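Local coordinates for type I polyketide synthase PikAII (Streptomyces venezuelae, PDB 3QP9), which is a C2-type ketoreductase domain of a modular polyketide synthase and probably epimerizes the alpha-substituent of beta-keto intermediates without reducing them, at residues A[49-63]-A[103-117]. Sequence-based numbering, arbitrary orientation.
Sequences SGRWLVVVPEDRSAE and AGGAVDGVLSLLAWD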
loop_
_atom_site.group_PDB
_atom_site.type_symbol
_atom_site.label_atom_id
_atom_site.label_comp_id
_atom_site.label_asym_id
_atom_site.label_seq_id
_atom_site.Cartn_x
_atom_site.Cartn_y
_atom_site.Cartn_z
ATOM N N SER A 49 -13.005 22.940 17.327
ATOM C CA SER A 49 -12.585 24.206 17.915
ATOM C C SER A 49 -11.085 24.422 17.860
ATOM O O SER A 49 -10.301 23.494 17.580
ATOM C CB SER A 49 -13.064 24.331 19.376
ATOM O OG SER A 49 -12.679 23.203 20.156
ATOM N N GLY A 50 -10.688 25.661 18.139
ATOM C CA GLY A 50 -9.283 26.045 18.245
ATOM C C GLY A 50 -8.533 26.213 16.937
ATOM O O GLY A 50 -9.124 26.218 15.849
ATOM N N ARG A 51 -7.212 26.294 17.041
ATOM C CA ARG A 51 -6.379 26.566 15.891
ATOM C C ARG A 51 -6.092 25.236 15.178
ATOM O O ARG A 51 -5.560 24.303 15.827
ATOM C CB ARG A 51 -5.063 27.237 16.319
ATOM C CG ARG A 51 -4.082 27.576 15.172
ATOM C CD ARG A 51 -4.360 28.888 14.459
ATOM N NE ARG A 51 -4.824 29.940 15.376
ATOM C CZ ARG A 51 -4.138 31.025 15.752
ATOM N NH1 ARG A 51 -2.907 31.275 15.305
ATOM N NH2 ARG A 51 -4.710 31.888 16.584
ATOM N N TRP A 52 -6.408 25.193 13.862
ATOM C CA TRP A 52 -6.021 24.089 12.952
ATOM C C TRP A 52 -4.984 24.586 11.940
ATOM O O TRP A 52 -5.212 25.575 11.218
ATOM C CB TRP A 52 -7.253 23.446 12.253
ATOM C CG TRP A 52 -7.894 22.394 13.157
ATOM C CD1 TRP A 52 -8.682 22.644 14.255
ATOM C CD2 TRP A 52 -7.731 20.946 13.109
ATOM N NE1 TRP A 52 -9.044 21.458 14.855
ATOM C CE2 TRP A 52 -8.452 20.411 14.185
ATOM C CE3 TRP A 52 -7.079 20.065 12.235
ATOM C CZ2 TRP A 52 -8.533 19.029 14.428
ATOM C CZ3 TRP A 52 -7.119 18.679 12.509
ATOM C CH2 TRP A 52 -7.852 18.192 13.590
ATOM N N LEU A 53 -3.839 23.944 11.862
ATOM C CA LEU A 53 -2.918 24.305 10.805
ATOM C C LEU A 53 -3.256 23.459 9.591
ATOM O O LEU A 53 -3.400 22.221 9.712
ATOM C CB LEU A 53 -1.464 24.028 11.211
ATOM C CG LEU A 53 -0.933 24.734 12.460
ATOM C CD1 LEU A 53 0.537 24.495 12.568
ATOM C CD2 LEU A 53 -1.267 26.254 12.495
ATOM N N VAL A 54 -3.377 24.104 8.449
ATOM C CA VAL A 54 -3.623 23.390 7.211
ATOM C C VAL A 54 -2.397 23.504 6.366
ATOM O O VAL A 54 -2.019 24.586 5.965
ATOM C CB VAL A 54 -4.901 23.859 6.504
ATOM C CG1 VAL A 54 -5.176 23.056 5.180
ATOM C CG2 VAL A 54 -6.041 23.794 7.495
ATOM N N VAL A 55 -1.706 22.396 6.203
ATOM C CA VAL A 55 -0.551 22.363 5.369
ATOM C C VAL A 55 -0.824 22.033 3.932
ATOM O O VAL A 55 -1.098 20.894 3.643
ATOM C CB VAL A 55 0.438 21.375 5.890
ATOM C CG1 VAL A 55 1.791 21.599 5.236
ATOM C CG2 VAL A 55 0.518 21.499 7.390
ATOM N N VAL A 56 -0.655 23.020 3.042
ATOM C CA VAL A 56 -0.983 22.958 1.635
ATOM C C VAL A 56 0.307 23.032 0.804
ATOM O O VAL A 56 1.234 23.786 1.138
ATOM C CB VAL A 56 -1.901 24.150 1.322
ATOM C CG1 VAL A 56 -2.468 24.112 -0.067
ATOM C CG2 VAL A 56 -3.017 24.155 2.353
ATOM N N PRO A 57 0.413 22.229 -0.277
ATOM C CA PRO A 57 1.575 22.429 -1.138
ATOM C C PRO A 57 1.457 23.799 -1.838
ATOM O O PRO A 57 0.355 24.202 -2.229
ATOM C CB PRO A 57 1.525 21.250 -2.107
ATOM C CG PRO A 57 0.631 20.265 -1.478
ATOM C CD PRO A 57 -0.365 21.048 -0.659
ATOM N N GLU A 58 2.590 24.508 -1.914
ATOM C CA GLU A 58 2.701 25.920 -2.369
ATOM C C GLU A 58 1.875 26.379 -3.567
ATOM O O GLU A 58 1.059 27.288 -3.450
ATOM C CB GLU A 58 4.166 26.270 -2.659
ATOM C CG GLU A 58 4.493 27.748 -2.428
ATOM C CD GLU A 58 5.963 27.959 -2.191
ATOM O OE1 GLU A 58 6.735 27.008 -2.461
ATOM O OE2 GLU A 58 6.344 29.064 -1.734
ATOM N N ASP A 59 2.109 25.768 -4.722
ATOM C CA ASP A 59 1.448 26.196 -5.959
ATOM C C ASP A 59 0.005 25.673 -6.036
ATOM O O ASP A 59 -0.662 25.767 -7.087
ATOM C CB ASP A 59 2.297 25.843 -7.203
ATOM C CG ASP A 59 2.741 24.380 -7.235
ATOM O OD1 ASP A 59 3.095 23.822 -6.157
ATOM O OD2 ASP A 59 2.743 23.797 -8.358
ATOM N N ARG A 60 -0.494 25.182 -4.897
ATOM C CA ARG A 60 -1.848 24.615 -4.815
ATOM C C ARG A 60 -2.828 25.349 -3.873
ATOM O O ARG A 60 -3.770 24.734 -3.362
ATOM C CB ARG A 60 -1.750 23.140 -4.433
ATOM C CG ARG A 60 -0.723 22.332 -5.264
ATOM C CD ARG A 60 -1.268 22.019 -6.657
ATOM N NE ARG A 60 -1.312 20.576 -6.934
ATOM C CZ ARG A 60 -2.372 19.800 -6.708
ATOM N NH1 ARG A 60 -3.488 20.297 -6.187
ATOM N NH2 ARG A 60 -2.325 18.520 -7.006
ATOM N N SER A 61 -2.604 26.653 -3.679
ATOM C CA SER A 61 -3.348 27.518 -2.744
ATOM C C SER A 61 -4.819 27.703 -3.054
ATOM O O SER A 61 -5.655 27.723 -2.137
ATOM C CB SER A 61 -2.710 28.906 -2.683
ATOM O OG SER A 61 -2.060 29.091 -1.443
ATOM N N ALA A 62 -5.107 27.911 -4.335
ATOM C CA ALA A 62 -6.454 27.757 -4.874
ATOM C C ALA A 62 -7.284 26.744 -4.041
ATOM O O ALA A 62 -8.122 27.131 -3.222
ATOM C CB ALA A 62 -6.379 27.299 -6.335
ATOM N N GLU A 63 -7.035 25.451 -4.261
ATOM C CA GLU A 63 -7.699 24.393 -3.460
ATOM C C GLU A 63 -7.164 24.466 -2.056
ATOM O O GLU A 63 -6.005 24.790 -1.840
ATOM C CB GLU A 63 -7.546 22.989 -4.059
ATOM C CG GLU A 63 -6.179 22.599 -4.542
ATOM C CD GLU A 63 -6.254 21.779 -5.800
ATOM O OE1 GLU A 63 -6.890 20.695 -5.774
ATOM O OE2 GLU A 63 -5.685 22.234 -6.816
ATOM N N ALA A 103 0.279 30.810 17.752
ATOM C CA ALA A 103 -0.924 30.332 18.442
ATOM C C ALA A 103 -0.840 30.336 19.985
ATOM O O ALA A 103 -1.831 30.010 20.659
ATOM C CB ALA A 103 -1.268 28.957 17.950
ATOM N N GLY A 104 0.340 30.686 20.529
ATOM C CA GLY A 104 0.594 30.727 21.969
ATOM C C GLY A 104 1.208 29.423 22.464
ATOM O O GLY A 104 1.167 29.114 23.656
ATOM N N GLY A 105 1.758 28.627 21.556
ATOM C CA GLY A 105 2.375 27.370 21.967
ATOM C C GLY A 105 1.569 26.104 21.899
ATOM O O GLY A 105 2.091 25.042 22.266
ATOM N N ALA A 106 0.305 26.219 21.430
ATOM C CA ALA A 106 -0.570 25.091 21.257
ATOM C C ALA A 106 -1.546 25.278 20.096
ATOM O O ALA A 106 -1.948 26.387 19.722
ATOM C CB ALA A 106 -1.345 24.766 22.553
ATOM N N VAL A 107 -1.940 24.133 19.532
ATOM C CA VAL A 107 -2.764 24.128 18.370
ATOM C C VAL A 107 -3.613 22.853 18.567
ATOM O O VAL A 107 -3.240 21.946 19.374
ATOM C CB VAL A 107 -1.795 24.144 17.191
ATOM C CG1 VAL A 107 -2.053 23.021 16.234
ATOM C CG2 VAL A 107 -1.679 25.529 16.562
ATOM N N ASP A 108 -4.778 22.812 17.924
ATOM C CA ASP A 108 -5.691 21.734 18.173
ATOM C C ASP A 108 -5.578 20.593 17.188
ATOM O O ASP A 108 -5.910 19.476 17.557
ATOM C CB ASP A 108 -7.124 22.243 18.245
ATOM C CG ASP A 108 -7.337 23.187 19.467
ATOM O OD1 ASP A 108 -6.683 22.973 20.488
ATOM O OD2 ASP A 108 -8.195 24.097 19.394
ATOM N N GLY A 109 -5.075 20.855 15.982
ATOM C CA GLY A 109 -4.839 19.763 15.045
ATOM C C GLY A 109 -4.031 20.234 13.877
ATOM O O GLY A 109 -3.851 21.446 13.663
ATOM N N VAL A 110 -3.570 19.281 13.085
ATOM C CA VAL A 110 -2.847 19.533 11.854
ATOM C C VAL A 110 -3.436 18.628 10.746
ATOM O O VAL A 110 -3.530 17.405 10.935
ATOM C CB VAL A 110 -1.347 19.165 11.984
ATOM C CG1 VAL A 110 -0.535 19.507 10.673
ATOM C CG2 VAL A 110 -0.697 19.922 13.210
ATOM N N LEU A 111 -3.805 19.271 9.633
ATOM C CA LEU A 111 -4.479 18.700 8.485
ATOM C C LEU A 111 -3.542 18.864 7.340
ATOM O O LEU A 111 -3.326 19.981 6.877
ATOM C CB LEU A 111 -5.744 19.469 8.135
ATOM C CG LEU A 111 -6.587 18.710 7.088
ATOM C CD1 LEU A 111 -6.912 17.325 7.568
ATOM C CD2 LEU A 111 -7.856 19.506 6.825
ATOM N N SER A 112 -2.960 17.781 6.891
ATOM C CA SER A 112 -2.043 17.861 5.731
ATOM C C SER A 112 -2.775 17.671 4.429
ATOM O O SER A 112 -3.426 16.597 4.217
ATOM C CB SER A 112 -1.007 16.802 5.842
ATOM O OG SER A 112 -0.170 16.819 4.704
ATOM N N LEU A 113 -2.711 18.669 3.533
ATOM C CA LEU A 113 -3.191 18.396 2.146
ATOM C C LEU A 113 -2.014 18.012 1.223
ATOM O O LEU A 113 -2.154 18.110 -0.003
ATOM C CB LEU A 113 -3.994 19.616 1.582
ATOM C CG LEU A 113 -5.135 20.153 2.471
ATOM C CD1 LEU A 113 -5.948 21.252 1.737
ATOM C CD2 LEU A 113 -6.134 19.043 2.916
ATOM N N LEU A 114 -0.859 17.649 1.780
ATOM C CA LEU A 114 0.378 17.483 0.950
ATOM C C LEU A 114 0.280 16.359 -0.076
ATOM O O LEU A 114 0.918 16.419 -1.114
ATOM C CB LEU A 114 1.660 17.254 1.786
ATOM C CG LEU A 114 2.090 18.449 2.678
ATOM C CD1 LEU A 114 3.236 18.040 3.583
ATOM C CD2 LEU A 114 2.499 19.683 1.751
ATOM N N ALA A 115 -0.539 15.351 0.216
ATOM C CA ALA A 115 -0.673 14.209 -0.713
ATOM C C ALA A 115 -1.268 14.634 -2.072
ATOM O O ALA A 115 -1.059 13.935 -3.080
ATOM C CB ALA A 115 -1.522 13.100 -0.014
ATOM N N TRP A 116 -1.951 15.793 -2.095
ATOM C CA TRP A 116 -2.601 16.257 -3.313
ATOM C C TRP A 116 -1.600 16.657 -4.358
ATOM O O TRP A 116 -1.954 16.709 -5.525
ATOM C CB TRP A 116 -3.575 17.415 -3.101
ATOM C CG TRP A 116 -4.684 17.061 -2.194
ATOM C CD1 TRP A 116 -4.875 15.869 -1.523
ATOM C CD2 TRP A 116 -5.755 17.905 -1.835
ATOM N NE1 TRP A 116 -6.033 15.943 -0.752
ATOM C CE2 TRP A 116 -6.571 17.194 -0.926
ATOM C CE3 TRP A 116 -6.091 19.212 -2.165
ATOM C CZ2 TRP A 116 -7.689 17.756 -0.354
ATOM C CZ3 TRP A 116 -7.207 19.774 -1.576
ATOM C CH2 TRP A 116 -8.024 19.026 -0.735
ATOM N N ASP A 117 -0.358 16.868 -3.939
ATOM C CA ASP A 117 0.685 17.138 -4.876
ATOM C C ASP A 117 1.158 15.844 -5.566
ATOM O O ASP A 117 2.076 15.171 -5.121
ATOM C CB ASP A 117 1.847 17.882 -4.216
ATOM C CG ASP A 117 2.902 18.380 -5.249
ATOM O OD1 ASP A 117 2.825 18.031 -6.452
ATOM O OD2 ASP A 117 3.789 19.170 -4.853
#
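The indole of Trp52 lies with one face over Gly109: CA of Gly109 stands 3.4 Å from the centroid of the six-membered ring of Trp52 and 5° off its normal, a CH-pi contact. Near the ring plane, the edge atom CE3 of Trp52 meets Leu111 N at 4.3 Å. With CG beside the backbone N (chi1 -84°), the indole leans across to the neighbouring strand, where Gly109 has no side chain to obstruct it. Ala103 lies over one face of the Arg51 guanidinium, and CG of Arg51 reaches Val107 CG2 at 3.4 Å. At the far end, Leu113 CB sits over the centre of one face of the Trp116 ring, while His156 meets Trp116 edge-to-face.

Strands 51-57 and 109-112 run parallel. Leu53 and Val55 each donate and accept, as Leu53 O receiving Leu111 N at 3.0 Å (N-H...O 171°) illustrates; Arg51 O takes Asp108 N at 2.7 Å. On one face Val55 CG2 packs against Val110 CG1 at 4.0 Å; at the end of strand 51-57, Pro57 CG rests on Leu114 CD2, beyond strand 109-112, at 3.8 Å.

The parallel strands 77-83, 51-57, 109-112, 151-156 and 190-196 probably form the Rossmann-like structural subdomain typical of polyketide synthase ketoreductases, with the catalytic subdomain following. Strand 51-57 lies between 77-83 and 109-112, strand 151-156 flanks the latter, and helix 65-73 packs on Val54, Leu111 and Leu113.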